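Local structure of pilus tip adhesin Cpa (Streptococcus pyogenes, 4C0Z) at residues 104-108 and 180-186. The protein sits at the tip of the streptococcal pilus and mediates adhesion to host cells by binding surface targets covalently through reactive thioester bonds. Residues are numbered along the deposited sequence; the frame is centred on the assembly and turned at random.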
loop_
_atom_site.group_PDB
_atom_site.type_symbol
_atom_site.label_atom_id
_atom_site.label_comp_id
_atom_site.label_asym_id
_atom_site.label_seq_id
_atom_site.Cartn_x
_atom_site.Cartn_y
_atom_site.Cartn_z
ATOM N N ARG I 104 -7.112 2.517 21.098
ATOM C CA ARG I 104 -6.103 3.259 21.867
ATOM C C ARG I 104 -5.343 4.260 20.993
ATOM O O ARG I 104 -5.081 5.378 21.441
ATOM C CB ARG I 104 -5.118 2.322 22.573
ATOM C CG ARG I 104 -5.524 2.000 23.986
ATOM C CD ARG I 104 -4.445 1.265 24.762
ATOM N NE ARG I 104 -4.222 -0.089 24.253
ATOM C CZ ARG I 104 -4.892 -1.167 24.654
ATOM N NH1 ARG I 104 -5.849 -1.063 25.567
ATOM N NH2 ARG I 104 -4.614 -2.355 24.138
ATOM N N ILE I 105 -5.018 3.869 19.742
ATOM C CA ILE I 105 -4.315 4.720 18.785
ATOM C C ILE I 105 -5.196 5.898 18.405
ATOM O O ILE I 105 -4.709 7.024 18.394
ATOM C CB ILE I 105 -3.818 3.936 17.537
ATOM C CG1 ILE I 105 -2.669 2.983 17.915
ATOM C CG2 ILE I 105 -3.389 4.887 16.398
ATOM C CD1 ILE I 105 -2.405 1.927 16.871
ATOM N N LEU I 106 -6.476 5.644 18.094
ATOM C CA LEU I 106 -7.398 6.697 17.699
ATOM C C LEU I 106 -7.655 7.683 18.835
ATOM O O LEU I 106 -7.665 8.887 18.595
ATOM C CB LEU I 106 -8.700 6.104 17.122
ATOM C CG LEU I 106 -8.558 5.283 15.828
ATOM C CD1 LEU I 106 -9.896 4.785 15.328
ATOM C CD2 LEU I 106 -7.902 6.086 14.726
ATOM N N TYR I 107 -7.766 7.173 20.077
ATOM C CA TYR I 107 -7.971 7.948 21.304
ATOM C C TYR I 107 -6.782 8.860 21.614
ATOM O O TYR I 107 -6.975 9.971 22.098
ATOM C CB TYR I 107 -8.232 6.990 22.476
ATOM C CG TYR I 107 -8.687 7.649 23.761
ATOM C CD1 TYR I 107 -9.961 8.195 23.874
ATOM C CD2 TYR I 107 -7.878 7.639 24.896
ATOM C CE1 TYR I 107 -10.386 8.801 25.053
ATOM C CE2 TYR I 107 -8.304 8.211 26.091
ATOM C CZ TYR I 107 -9.564 8.786 26.167
ATOM O OH TYR I 107 -10.006 9.325 27.345
ATOM N N ASN I 108 -5.565 8.397 21.312
ATOM C CA ASN I 108 -4.316 9.116 21.563
ATOM C C ASN I 108 -3.738 9.884 20.378
ATOM O O ASN I 108 -2.834 10.707 20.569
ATOM C CB ASN I 108 -3.266 8.157 22.107
ATOM C CG ASN I 108 -3.466 7.870 23.558
ATOM O OD1 ASN I 108 -3.030 8.636 24.422
ATOM N ND2 ASN I 108 -4.189 6.796 23.848
ATOM N N VAL I 180 1.114 3.158 26.218
ATOM C CA VAL I 180 -0.233 3.750 26.143
ATOM C C VAL I 180 -1.044 3.444 27.419
ATOM O O VAL I 180 -1.741 4.320 27.924
ATOM C CB VAL I 180 -1.012 3.366 24.845
ATOM C CG1 VAL I 180 -2.286 4.189 24.699
ATOM C CG2 VAL I 180 -0.148 3.530 23.599
ATOM N N GLU I 181 -0.932 2.212 27.935
ATOM C CA GLU I 181 -1.650 1.761 29.131
ATOM C C GLU I 181 -1.156 2.415 30.436
ATOM O O GLU I 181 -1.907 2.444 31.412
ATOM C CB GLU I 181 -1.644 0.228 29.233
ATOM C CG GLU I 181 -2.566 -0.454 28.224
ATOM C CD GLU I 181 -2.187 -1.865 27.812
ATOM O OE1 GLU I 181 -1.157 -2.386 28.301
ATOM O OE2 GLU I 181 -2.926 -2.452 26.989
ATOM N N SER I 182 0.080 2.963 30.444
ATOM C CA SER I 182 0.673 3.638 31.612
ATOM C C SER I 182 0.252 5.117 31.721
ATOM O O SER I 182 0.513 5.751 32.747
ATOM C CB SER I 182 2.196 3.520 31.589
ATOM O OG SER I 182 2.782 4.301 30.557
ATOM N N LEU I 183 -0.400 5.652 30.673
ATOM C CA LEU I 183 -0.858 7.043 30.579
ATOM C C LEU I 183 -2.054 7.352 31.482
ATOM O O LEU I 183 -2.828 6.438 31.768
ATOM C CB LEU I 183 -1.163 7.413 29.118
ATOM C CG LEU I 183 0.025 7.435 28.168
ATOM C CD1 LEU I 183 -0.444 7.443 26.740
ATOM C CD2 LEU I 183 0.941 8.623 28.431
ATOM N N PRO I 184 -2.227 8.620 31.948
ATOM C CA PRO I 184 -3.336 8.925 32.877
ATOM C C PRO I 184 -4.750 8.691 32.353
ATOM O O PRO I 184 -5.601 8.236 33.118
ATOM C CB PRO I 184 -3.116 10.400 33.232
ATOM C CG PRO I 184 -1.700 10.675 32.895
ATOM C CD PRO I 184 -1.389 9.816 31.720
ATOM N N ASN I 185 -5.004 8.996 31.073
ATOM C CA ASN I 185 -6.330 8.829 30.489
ATOM C C ASN I 185 -6.430 7.565 29.632
ATOM O O ASN I 185 -5.775 7.466 28.592
ATOM C CB ASN I 185 -6.732 10.073 29.694
ATOM C CG ASN I 185 -6.681 11.357 30.483
ATOM O OD1 ASN I 185 -7.345 11.506 31.504
ATOM N ND2 ASN I 185 -5.894 12.315 30.017
ATOM N N GLN I 186 -7.244 6.592 30.080
ATOM C CA GLN I 186 -7.473 5.328 29.369
ATOM C C GLN I 186 -8.777 5.409 28.556
ATOM O O GLN I 186 -9.652 6.199 28.905
ATOM C CB GLN I 186 -7.511 4.141 30.358
ATOM C CG GLN I 186 -6.196 3.886 31.117
ATOM C CD GLN I 186 -5.070 3.356 30.250
ATOM O OE1 GLN I 186 -5.111 2.232 29.737
ATOM N NE2 GLN I 186 -4.018 4.148 30.095
#
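R104 lays its aliphatic chain against V180, with CD 3.6 Å from V180 CG1, and then bends at chi3 (-68°) to carry the guanidinium on to E181. There OE2 of E181 sits over one face of that group, near its centre and 3.3 Å from R104 NH2, with the two planes turned 77° apart. No N-H points at the oxygen, making this a salt bridge of charge alone; NH2 hydrogen-bonds N101 OD1 on its own helix.

V180 CG1 also meets N108, 3.3 Å from ND2. That amide is held by a nearly straight bond (168°) from ND2 back to R104 O, which takes N108 N from the opposite face of its plane, while N108 OD1 touches L183 CD1. Y107 presents its ring edge to N185 O, 3.6 Å from CE2, and its hydroxyl bonds to R114. N115 ND2 bonds both N108 OD1 and N185 O, tying helix end to loop.

Q186 folds back over the turn, its NE2 donating to both V180 O (3.2 Å) and L183 O. Within this N-terminal thioester domain, the contact packs the end of helix 98-108 against the end of helix 177-181 and the following loop, with helix 123-138 behind I105, strand 205-211 beside L106 and Y107, and helix 161-174 touching N108 and L183.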